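Local coordinates for extracellular solute-binding protein family 1 (Arthrobacter chlorophenolicus, PDB 4R2F), which probably serves as the extracellular sugar-binding component of an ABC-type transporter and holds a laminaribiose molecule in its pocket, at residues 80-83 and 84-88; 101-104 and 105-109; 329-332 and 333-337; 139-143 and 144-148. One frame throughout, in Å; residues are numbered along the deposited sequence.

Interaction 1: 80-83 and 84-88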
loop_
_atom_site.group_PDB
_atom_site.type_symbol
_atom_site.label_atom_id
_atom_site.label_comp_id
_atom_site.label_asym_id
_atom_site.label_seq_id
_atom_site.Cartn_x
_atom_site.Cartn_y
_atom_site.Cartn_z
ATOM N N PHE A 80 2.081 -1.749 -13.615
ATOM C CA PHE A 80 3.381 -1.172 -13.219
ATOM C C PHE A 80 4.489 -2.234 -13.138
ATOM O O PHE A 80 5.643 -1.965 -13.454
ATOM C CB PHE A 80 3.271 -0.440 -11.873
ATOM C CG PHE A 80 3.298 -1.352 -10.684
ATOM C CD1 PHE A 80 2.137 -1.964 -10.233
ATOM C CD2 PHE A 80 4.490 -1.609 -10.005
ATOM C CE1 PHE A 80 2.165 -2.826 -9.151
ATOM C CE2 PHE A 80 4.513 -2.481 -8.912
ATOM C CZ PHE A 80 3.357 -3.083 -8.486
ATOM N N TYR A 81 4.141 -3.436 -12.704
ATOM C CA TYR A 81 5.132 -4.507 -12.560
ATOM C C TYR A 81 5.803 -4.779 -13.899
ATOM O O TYR A 81 7.029 -4.863 -14.006
ATOM C CB TYR A 81 4.444 -5.772 -12.008
ATOM C CG TYR A 81 5.322 -6.994 -11.704
ATOM C CD1 TYR A 81 6.359 -6.923 -10.784
ATOM C CD2 TYR A 81 5.058 -8.237 -12.300
ATOM C CE1 TYR A 81 7.135 -8.034 -10.485
ATOM C CE2 TYR A 81 5.825 -9.353 -12.004
ATOM C CZ TYR A 81 6.864 -9.243 -11.095
ATOM O OH TYR A 81 7.642 -10.333 -10.779
ATOM N N GLN A 82 4.976 -4.866 -14.930
ATOM C CA GLN A 82 5.430 -5.157 -16.272
ATOM C C GLN A 82 6.158 -3.951 -16.846
ATOM O O GLN A 82 7.152 -4.114 -17.553
ATOM C CB GLN A 82 4.220 -5.556 -17.150
ATOM C CG GLN A 82 4.458 -5.550 -18.658
ATOM C CD GLN A 82 5.372 -6.660 -19.127
ATOM O OE1 GLN A 82 5.656 -7.606 -18.389
ATOM N NE2 GLN A 82 5.835 -6.552 -20.371
ATOM N N THR A 83 5.664 -2.747 -16.559
ATOM C CA THR A 83 6.317 -1.528 -17.044
ATOM C C THR A 83 7.792 -1.464 -16.587
ATOM O O THR A 83 8.712 -1.339 -17.413
ATOM C CB THR A 83 5.562 -0.274 -16.594
ATOM O OG1 THR A 83 4.184 -0.370 -16.993
ATOM C CG2 THR A 83 6.193 0.958 -17.169
ATOM N N PHE A 84 8.019 -1.604 -15.284
ATOM C CA PHE A 84 9.392 -1.709 -14.747
ATOM C C PHE A 84 10.178 -2.915 -15.254
ATOM O O PHE A 84 11.340 -2.768 -15.644
ATOM C CB PHE A 84 9.384 -1.753 -13.212
ATOM C CG PHE A 84 9.163 -0.417 -12.567
ATOM C CD1 PHE A 84 10.235 0.436 -12.313
ATOM C CD2 PHE A 84 7.888 -0.013 -12.196
ATOM C CE1 PHE A 84 10.027 1.665 -11.726
ATOM C CE2 PHE A 84 7.686 1.216 -11.590
ATOM C CZ PHE A 84 8.752 2.048 -11.351
ATOM N N SER A 85 9.579 -4.108 -15.214
ATOM C CA SER A 85 10.292 -5.307 -15.653
ATOM C C SER A 85 10.776 -5.156 -17.094
ATOM O O SER A 85 11.929 -5.506 -17.401
ATOM C CB SER A 85 9.433 -6.566 -15.554
ATOM O OG SER A 85 9.226 -6.939 -14.203
ATOM N N SER A 86 9.900 -4.637 -17.954
ATOM C CA SER A 86 10.223 -4.425 -19.367
ATOM C C SER A 86 11.278 -3.332 -19.577
ATOM O O SER A 86 12.215 -3.528 -20.345
ATOM C CB SER A 86 8.970 -4.136 -20.200
ATOM O OG SER A 86 9.280 -4.169 -21.590
ATOM N N ALA A 87 11.145 -2.191 -18.911
ATOM C CA ALA A 87 12.170 -1.135 -19.016
ATOM C C ALA A 87 13.569 -1.607 -18.571
ATOM O O ALA A 87 14.562 -1.354 -19.234
ATOM C CB ALA A 87 11.770 0.093 -18.211
ATOM N N ILE A 88 13.649 -2.267 -17.430
ATOM C CA ILE A 88 14.941 -2.732 -16.934
ATOM C C ILE A 88 15.555 -3.737 -17.925
ATOM O O ILE A 88 16.751 -3.680 -18.199
ATOM C CB ILE A 88 14.808 -3.362 -15.513
ATOM C CG1 ILE A 88 14.879 -2.299 -14.403
ATOM C CG2 ILE A 88 15.909 -4.366 -15.227
ATOM C CD1 ILE A 88 14.011 -1.078 -14.594
#
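Phe80 and Phe84, one turn apart on helix 80-89, put their rings on the same flank of the helix and meet only lightly. CD2 of Phe84 comes to the rim of the Phe80 ring near its plane, 4.3 Å from Phe80 CD2. Closer is a backbone atom, Phe80 O, which lies in the plane of the Phe84 ring, at its edge, 3.2 Å from Phe84 CD2. Phe84 has its CG beside its own N and opposite the carbonyl carbon (chi1 -77°), which turns the ring back along the helix, edge on to Phe80 O. The same oxygen takes the N-H of Phe84 in an almost straight bond of 3.0 Å (172°), the i to i+4 pattern of an alpha helix, repeated by Ser86 N to Gln82 O and Ala87 N to Thr83 O. This buried flank faces helix 103-109 of the solute-binding fold, where Gln103 and Phe107 pack on Phe84, while Phe80 also touches a bound glucose unit and meets Trp77 edge-to-face. A quarter turn round, Ser85 folds its hydroxyl back onto the helix. Ser85 OG donates to Tyr81 O at 3.0 Å from above the carbonyl plane, and Ser85 N reaches the same oxygen from the opposite face at 2.9 Å, giving it two donors. Over one face of the Tyr81 ring sits Ser85 OG, 4.4 Å from Tyr81 CE1.

Interaction 2: 101-104 and 105-109. With BGC (beta-D-glucopyranose), chain B.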
loop_
_atom_site.group_PDB
_atom_site.type_symbol
_atom_site.label_atom_id
_atom_site.label_comp_id
_atom_site.label_asym_id
_atom_site.label_seq_id
_atom_site.Cartn_x
_atom_site.Cartn_y
_atom_site.Cartn_z
ATOM N N GLY A 101 6.112 -1.952 -3.285
ATOM C CA GLY A 101 6.681 -2.147 -1.950
ATOM C C GLY A 101 7.843 -3.119 -1.898
ATOM O O GLY A 101 8.721 -2.955 -1.068
ATOM N N PHE A 102 7.844 -4.124 -2.779
ATOM C CA PHE A 102 8.870 -5.196 -2.780
ATOM C C PHE A 102 9.651 -5.341 -4.055
ATOM O O PHE A 102 10.491 -6.189 -4.142
ATOM C CB PHE A 102 8.192 -6.529 -2.434
ATOM C CG PHE A 102 7.203 -6.397 -1.307
ATOM C CD1 PHE A 102 7.647 -6.194 -0.016
ATOM C CD2 PHE A 102 5.847 -6.355 -1.564
ATOM C CE1 PHE A 102 6.755 -6.026 1.015
ATOM C CE2 PHE A 102 4.945 -6.193 -0.539
ATOM C CZ PHE A 102 5.406 -6.028 0.749
ATOM N N GLN A 103 9.358 -4.486 -5.017
ATOM C CA GLN A 103 10.030 -4.397 -6.302
ATOM C C GLN A 103 11.585 -4.405 -6.223
ATOM O O GLN A 103 12.265 -5.072 -6.993
ATOM C CB GLN A 103 9.491 -3.097 -6.918
ATOM C CG GLN A 103 10.109 -2.568 -8.164
ATOM C CD GLN A 103 9.263 -1.424 -8.716
ATOM O OE1 GLN A 103 8.041 -1.534 -8.796
ATOM N NE2 GLN A 103 9.910 -0.345 -9.101
ATOM N N ALA A 104 12.139 -3.673 -5.271
ATOM C CA ALA A 104 13.581 -3.627 -5.099
ATOM C C ALA A 104 14.188 -5.038 -4.872
ATOM O O ALA A 104 15.312 -5.299 -5.288
ATOM C CB ALA A 104 13.917 -2.711 -3.949
ATOM N N PHE A 105 13.463 -5.943 -4.214
ATOM C CA PHE A 105 13.989 -7.290 -3.995
ATOM C C PHE A 105 14.054 -8.123 -5.298
ATOM O O PHE A 105 14.957 -8.917 -5.457
ATOM C CB PHE A 105 13.207 -8.046 -2.917
ATOM C CG PHE A 105 13.345 -7.449 -1.541
ATOM C CD1 PHE A 105 14.405 -7.798 -0.730
ATOM C CD2 PHE A 105 12.434 -6.493 -1.079
ATOM C CE1 PHE A 105 14.537 -7.229 0.524
ATOM C CE2 PHE A 105 12.552 -5.936 0.174
ATOM C CZ PHE A 105 13.605 -6.301 0.976
ATOM N N GLN A 106 13.083 -7.941 -6.192
ATOM C CA GLN A 106 13.075 -8.612 -7.478
ATOM C C GLN A 106 14.258 -8.128 -8.269
ATOM O O GLN A 106 15.002 -8.926 -8.834
ATOM C CB GLN A 106 11.803 -8.320 -8.267
ATOM C CG GLN A 106 11.672 -9.141 -9.537
ATOM C CD GLN A 106 11.923 -10.629 -9.295
ATOM O OE1 GLN A 106 12.687 -11.274 -10.019
ATOM N NE2 GLN A 106 11.282 -11.177 -8.271
ATOM N N PHE A 107 14.463 -6.816 -8.320
ATOM C CA PHE A 107 15.546 -6.295 -9.167
ATOM C C PHE A 107 16.907 -6.576 -8.565
ATOM O O PHE A 107 17.915 -6.695 -9.273
ATOM C CB PHE A 107 15.331 -4.805 -9.521
ATOM C CG PHE A 107 14.121 -4.578 -10.371
ATOM C CD1 PHE A 107 13.973 -5.275 -11.571
ATOM C CD2 PHE A 107 13.108 -3.705 -9.979
ATOM C CE1 PHE A 107 12.849 -5.109 -12.356
ATOM C CE2 PHE A 107 11.979 -3.546 -10.760
ATOM C CZ PHE A 107 11.849 -4.244 -11.950
ATOM N N GLU A 108 16.958 -6.745 -7.259
ATOM C CA GLU A 108 18.217 -7.152 -6.651
ATOM C C GLU A 108 18.586 -8.572 -7.050
ATOM O O GLU A 108 19.738 -8.864 -7.361
ATOM C CB GLU A 108 18.131 -7.068 -5.146
ATOM C CG GLU A 108 19.480 -7.228 -4.479
ATOM C CD GLU A 108 19.599 -8.496 -3.678
ATOM O OE1 GLU A 108 18.599 -9.222 -3.545
ATOM O OE2 GLU A 108 20.691 -8.730 -3.134
ATOM N N GLU A 109 17.598 -9.452 -7.038
ATOM C CA GLU A 109 17.807 -10.863 -7.421
ATOM C C GLU A 109 18.297 -10.917 -8.864
ATOM O O GLU A 109 19.154 -11.700 -9.191
ATOM C CB GLU A 109 16.497 -11.636 -7.233
ATOM C CG GLU A 109 16.478 -13.104 -7.626
ATOM C CD GLU A 109 15.323 -13.835 -6.952
ATOM O OE1 GLU A 109 14.236 -13.978 -7.560
ATOM O OE2 GLU A 109 15.489 -14.230 -5.781
HETATM C C2 BGC B . 1.439 0.049 -2.070
HETATM C C3 BGC B . 2.692 -0.603 -2.657
HETATM C C4 BGC B . 2.300 -1.793 -3.521
HETATM C C5 BGC B . 1.297 -1.361 -4.582
HETATM C C6 BGC B . 0.777 -2.551 -5.400
HETATM C C1 BGC B . 0.600 0.487 -3.259
HETATM O O2 BGC B . 1.775 1.158 -1.246
HETATM O O3 BGC B . 3.569 -1.025 -1.613
HETATM O O4 BGC B . 3.445 -2.290 -4.201
HETATM O O5 BGC B . 0.189 -0.688 -3.975
HETATM O O6 BGC B . 0.047 -3.498 -4.589
#
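Gln103 sends CG away from its backbone N (chi1 171°) and continues extended through chi2, while Phe107, one helical turn on, turns its ring back along the helix axis (chi1 -65°). The two torsions bring the methylene of the glutamine to the rim of the ring: Gln103 CG lies near the ring plane, 3.3 Å from Phe107 CE2. The amide beyond it stands steeply to the ring, the planes 78° apart, and its OE1 is held by the N-H of Gly100. Beneath the side chains, Phe107 N gives a fairly straight bond to Gln103 O at 3.1 Å, and the donor arrives nearly in line with the C=O. Replacing Phe107 by an alanine is likely to open a gap beside Gln103 CG and to leave Phe84 and Ile88 of helix 80-89 without the ring they pack against. At the start of the helix Phe102 O lies in the plane of the Phe105 ring, at its edge, 3.6 Å from Phe105 CD2. Phe105 N donates to this oxygen at 3.0 Å, but the bond is bent and comes from well above the carbonyl plane. Just ahead, Gly101 N points at the sugar and donates to O4 of the glucose unit over 2.8 Å; a side chain on this glycine would run into the sugar's O3. Asp395, Asp154, Asn311 and His207 are also hydrogen-bonded to that glucose, and Gly101, in the loop leading into helix 103-109, contributes a backbone N-H to the glycan pocket of this solute-binding protein.

Interaction 3: 329-332 and 333-337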
loop_
_atom_site.group_PDB
_atom_site.type_symbol
_atom_site.label_atom_id
_atom_site.label_comp_id
_atom_site.label_asym_id
_atom_site.label_seq_id
_atom_site.Cartn_x
_atom_site.Cartn_y
_atom_site.Cartn_z
ATOM N N VAL A 329 19.359 10.767 -4.012
ATOM C CA VAL A 329 18.528 10.092 -3.005
ATOM C C VAL A 329 18.661 10.793 -1.656
ATOM O O VAL A 329 17.682 10.956 -0.962
ATOM C CB VAL A 329 18.817 8.578 -2.884
ATOM C CG1 VAL A 329 18.118 7.973 -1.659
ATOM C CG2 VAL A 329 18.402 7.826 -4.147
ATOM N N VAL A 330 19.866 11.229 -1.303
ATOM C CA VAL A 330 20.070 11.910 -0.021
ATOM C C VAL A 330 19.344 13.264 -0.025
ATOM O O VAL A 330 18.664 13.654 0.954
ATOM C CB VAL A 330 21.578 12.062 0.262
ATOM C CG1 VAL A 330 21.851 12.909 1.484
ATOM C CG2 VAL A 330 22.206 10.688 0.424
ATOM N N TYR A 331 19.478 13.972 -1.130
ATOM C CA TYR A 331 18.759 15.229 -1.324
ATOM C C TYR A 331 17.250 15.018 -1.183
ATOM O O TYR A 331 16.556 15.755 -0.466
ATOM C CB TYR A 331 19.124 15.822 -2.704
ATOM C CG TYR A 331 18.154 16.873 -3.191
ATOM C CD1 TYR A 331 18.279 18.220 -2.816
ATOM C CD2 TYR A 331 17.096 16.516 -4.012
ATOM C CE1 TYR A 331 17.368 19.172 -3.269
ATOM C CE2 TYR A 331 16.193 17.451 -4.470
ATOM C CZ TYR A 331 16.322 18.774 -4.098
ATOM O OH TYR A 331 15.387 19.652 -4.593
ATOM N N TYR A 332 16.731 13.996 -1.862
ATOM C CA TYR A 332 15.274 13.798 -1.907
ATOM C C TYR A 332 14.756 13.432 -0.519
ATOM O O TYR A 332 13.789 14.009 -0.057
ATOM C CB TYR A 332 14.905 12.747 -2.935
ATOM C CG TYR A 332 13.443 12.706 -3.375
ATOM C CD1 TYR A 332 12.930 13.663 -4.254
ATOM C CD2 TYR A 332 12.597 11.672 -2.967
ATOM C CE1 TYR A 332 11.601 13.621 -4.673
ATOM C CE2 TYR A 332 11.268 11.605 -3.386
ATOM C CZ TYR A 332 10.765 12.586 -4.243
ATOM O OH TYR A 332 9.470 12.544 -4.699
ATOM N N LEU A 333 15.417 12.500 0.160
ATOM C CA LEU A 333 15.001 12.157 1.538
ATOM C C LEU A 333 14.965 13.369 2.472
ATOM O O LEU A 333 14.071 13.475 3.314
ATOM C CB LEU A 333 15.923 11.100 2.128
ATOM C CG LEU A 333 15.777 9.724 1.514
ATOM C CD1 LEU A 333 16.942 8.873 1.956
ATOM C CD2 LEU A 333 14.450 9.121 1.940
ATOM N N GLY A 334 15.908 14.288 2.286
ATOM C CA GLY A 334 15.989 15.505 3.078
ATOM C C GLY A 334 14.842 16.491 2.876
ATOM O O GLY A 334 14.613 17.316 3.732
ATOM N N LYS A 335 14.120 16.402 1.757
ATOM C CA LYS A 335 13.011 17.302 1.447
ATOM C C LYS A 335 11.605 16.685 1.657
ATOM O O LYS A 335 10.561 17.376 1.574
ATOM C CB LYS A 335 13.169 17.821 0.001
ATOM C CG LYS A 335 14.437 18.659 -0.225
ATOM C CD LYS A 335 14.182 20.155 -0.333
ATOM C CE LYS A 335 13.708 20.540 -1.734
ATOM N NZ LYS A 335 12.870 21.777 -1.798
ATOM N N LEU A 336 11.576 15.390 1.940
ATOM C CA LEU A 336 10.299 14.676 2.149
ATOM C C LEU A 336 9.356 15.332 3.140
ATOM O O LEU A 336 8.146 15.291 2.941
ATOM C CB LEU A 336 10.541 13.234 2.610
ATOM C CG LEU A 336 11.101 12.298 1.554
ATOM C CD1 LEU A 336 11.205 10.925 2.188
ATOM C CD2 LEU A 336 10.254 12.261 0.295
ATOM N N LYS A 337 9.884 15.903 4.222
ATOM C CA LYS A 337 9.020 16.593 5.187
ATOM C C LYS A 337 8.051 17.590 4.535
ATOM O O LYS A 337 6.928 17.755 5.001
ATOM C CB LYS A 337 9.860 17.299 6.258
ATOM C CG LYS A 337 10.825 18.344 5.726
ATOM C CD LYS A 337 11.697 18.925 6.829
ATOM C CE LYS A 337 12.562 20.034 6.261
ATOM N NZ LYS A 337 13.768 20.252 7.098
#
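Leu333 and Val329 lie side by side on the buried flank of helix 322-335, pointing the same way, with Leu333 CD1 3.9 Å from Val329 CG1. Leu333 CG sits beside its own N (chi1 -70°), which carries the isobutyl group back over Val329 O. That oxygen takes Leu333 N in a nearly straight bond of 3.0 Å (174°). On the neighbouring buried strip Leu336 crosses Tyr332 at about a right angle, its CD2 3.9 Å from Tyr332 CE2. The other side is looser and partly exposed. Lys335, bent at chi2 and chi3, curls back obliquely across Tyr331, its CG over one face of the ring toward the rim and its CE within 3.4 Å of Tyr331 OH. That hydroxyl is bonded to Ile59 O, while Lys335 NZ makes a long, weak ion pair with Glu338. The backbone slackens in step: Lys335 N bonds Tyr332 O at 3.0 Å from high above the carbonyl plane and Tyr331 O just weakly, and Leu336 N reaches Tyr332 O in another weak bond. Such i+3 bonding joined by weakened i+4 bonds is common toward the C-terminal end of an alpha helix, here one packed between helices 50-61 and 117-126 and against strand 306-316.

Interaction 4: 139-143 and 144-148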
loop_
_atom_site.group_PDB
_atom_site.type_symbol
_atom_site.label_atom_id
_atom_site.label_comp_id
_atom_site.label_asym_id
_atom_site.label_seq_id
_atom_site.Cartn_x
_atom_site.Cartn_y
_atom_site.Cartn_z
ATOM N N PRO A 139 14.443 -4.024 7.535
ATOM C CA PRO A 139 13.886 -4.955 6.551
ATOM C C PRO A 139 14.623 -5.000 5.208
ATOM O O PRO A 139 14.450 -5.957 4.467
ATOM C CB PRO A 139 12.471 -4.412 6.334
ATOM C CG PRO A 139 12.115 -3.805 7.653
ATOM C CD PRO A 139 13.397 -3.122 8.068
ATOM N N PHE A 140 15.389 -3.964 4.887
ATOM C CA PHE A 140 16.021 -3.827 3.584
ATOM C C PHE A 140 17.468 -4.278 3.561
ATOM O O PHE A 140 18.122 -4.244 2.509
ATOM C CB PHE A 140 15.872 -2.385 3.120
ATOM C CG PHE A 140 14.449 -2.006 2.941
ATOM C CD1 PHE A 140 13.753 -2.465 1.836
ATOM C CD2 PHE A 140 13.777 -1.297 3.903
ATOM C CE1 PHE A 140 12.421 -2.185 1.665
ATOM C CE2 PHE A 140 12.442 -1.003 3.744
ATOM C CZ PHE A 140 11.760 -1.453 2.621
ATOM N N LYS A 141 17.958 -4.739 4.709
ATOM C CA LYS A 141 19.338 -5.161 4.813
ATOM C C LYS A 141 19.442 -6.606 4.358
ATOM O O LYS A 141 18.694 -7.452 4.838
ATOM C CB LYS A 141 19.807 -5.035 6.253
ATOM C CG LYS A 141 21.302 -5.254 6.439
ATOM C CD LYS A 141 21.623 -5.441 7.916
ATOM C CE LYS A 141 23.110 -5.634 8.174
ATOM N NZ LYS A 141 23.343 -6.127 9.561
ATOM N N THR A 142 20.358 -6.873 3.427
ATOM C CA THR A 142 20.687 -8.233 3.011
ATOM C C THR A 142 22.180 -8.464 3.186
ATOM O O THR A 142 22.928 -7.533 3.424
ATOM C CB THR A 142 20.333 -8.499 1.516
ATOM O OG1 THR A 142 21.267 -7.834 0.658
ATOM C CG2 THR A 142 18.903 -8.055 1.183
ATOM N N SER A 143 22.599 -9.710 3.000
ATOM C CA SER A 143 24.014 -10.092 2.973
ATOM C C SER A 143 24.876 -9.166 2.099
ATOM O O SER A 143 26.008 -8.871 2.446
ATOM C CB SER A 143 24.170 -11.538 2.445
ATOM O OG SER A 143 23.269 -12.446 3.058
ATOM N N LYS A 144 24.333 -8.732 0.964
ATOM C CA LYS A 144 25.087 -8.031 -0.052
ATOM C C LYS A 144 24.929 -6.522 0.056
ATOM O O LYS A 144 25.627 -5.808 -0.634
ATOM C CB LYS A 144 24.659 -8.517 -1.444
ATOM C CG LYS A 144 24.526 -10.029 -1.527
ATOM C CD LYS A 144 24.324 -10.622 -2.906
ATOM C CE LYS A 144 22.917 -10.600 -3.487
ATOM N NZ LYS A 144 21.871 -11.227 -2.640
ATOM N N GLY A 145 24.020 -6.054 0.915
ATOM C CA GLY A 145 23.811 -4.633 1.150
ATOM C C GLY A 145 22.345 -4.292 1.385
ATOM O O GLY A 145 21.471 -5.158 1.400
ATOM N N TYR A 146 22.082 -3.009 1.548
ATOM C CA TYR A 146 20.716 -2.465 1.615
ATOM C C TYR A 146 20.100 -2.383 0.229
ATOM O O TYR A 146 20.657 -1.709 -0.659
ATOM C CB TYR A 146 20.767 -1.064 2.219
ATOM C CG TYR A 146 21.031 -1.128 3.688
ATOM C CD1 TYR A 146 19.982 -1.298 4.571
ATOM C CD2 TYR A 146 22.322 -1.038 4.198
ATOM C CE1 TYR A 146 20.195 -1.392 5.917
ATOM C CE2 TYR A 146 22.552 -1.121 5.562
ATOM C CZ TYR A 146 21.478 -1.309 6.407
ATOM O OH TYR A 146 21.651 -1.405 7.749
ATOM N N VAL A 147 18.974 -3.058 0.014
ATOM C CA VAL A 147 18.395 -3.063 -1.325
ATOM C C VAL A 147 17.684 -1.744 -1.682
ATOM O O VAL A 147 17.477 -1.454 -2.853
ATOM C CB VAL A 147 17.451 -4.254 -1.582
ATOM C CG1 VAL A 147 18.145 -5.572 -1.290
ATOM C CG2 VAL A 147 16.179 -4.126 -0.796
ATOM N N ALA A 148 17.321 -0.957 -0.673
ATOM C CA ALA A 148 16.577 0.294 -0.858
ATOM C C ALA A 148 16.532 1.028 0.468
ATOM O O ALA A 148 17.024 0.518 1.477
ATOM C CB ALA A 148 15.148 0.004 -1.332
#
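Thr142 and Gly145 face each other as the hydrogen-bonded pair of an antiparallel beta hairpin, whose two-residue connection, Ser143-Lys144, makes a type I turn. Thr142 N donates to Gly145 O at 2.9 Å, and Gly145 N returns a bond to Thr142 O. Lys141 and Tyr146 form the adjoining non-hydrogen-bonded pair, beyond which Val147 N bonds Phe140 O. Gly145 has phi 144° and psi -177°, angles at which a side chain would jam against the preceding carbonyl oxygen. On one face of the ribbon Lys141 lays its aliphatic chain across Tyr146 in a CH-pi contact, CG 4.3 Å from the ring centroid. On the other, Thr142 CG2 packs 3.6 Å from Val147 CG1. Where the ribbon gives way to the 3-10 turn, Val147 CG2 lies at the edge of the Phe140 ring, 3.9 Å from Phe140 CD1. The threonine hydroxyl lies between its own N and carbonyl carbon (chi1 73°), where OG1 accepts from Lys144 N at 3.2 Å and donates to Gly145 O. With a valine here Lys144 N would probably lose its side-chain acceptor and Gly145 O its second donor, leaving the turn less firmly held. Thr142 OG1 meets Gly145 O at 2.8 Å, in the carbonyl plane and on a lone pair.

Overall arrangement
All four contacts are local and none nests in or crosses another; from the N terminus they follow in the order 1, 2, 4, 3. Interaction 1 lies within helix 80-89, interaction 2 runs from the loop before helix 103-109 through the helix, and the two helices pack through Phe84 CB on Phe107 CZ (3.7 Å). Interaction 4, the one that closes a loop, is a hairpin leading into the long strand 145-161. It joins interaction 2 through the salt bridge of Glu108 OE2 and Lys144 NZ (2.8 Å) and through Phe105 against Val147. Interaction 3, in the C-terminal part of helix 322-335, stands apart, its nearest atoms about 7 Å from interaction 4; strand 306-316 touches side chains of all four.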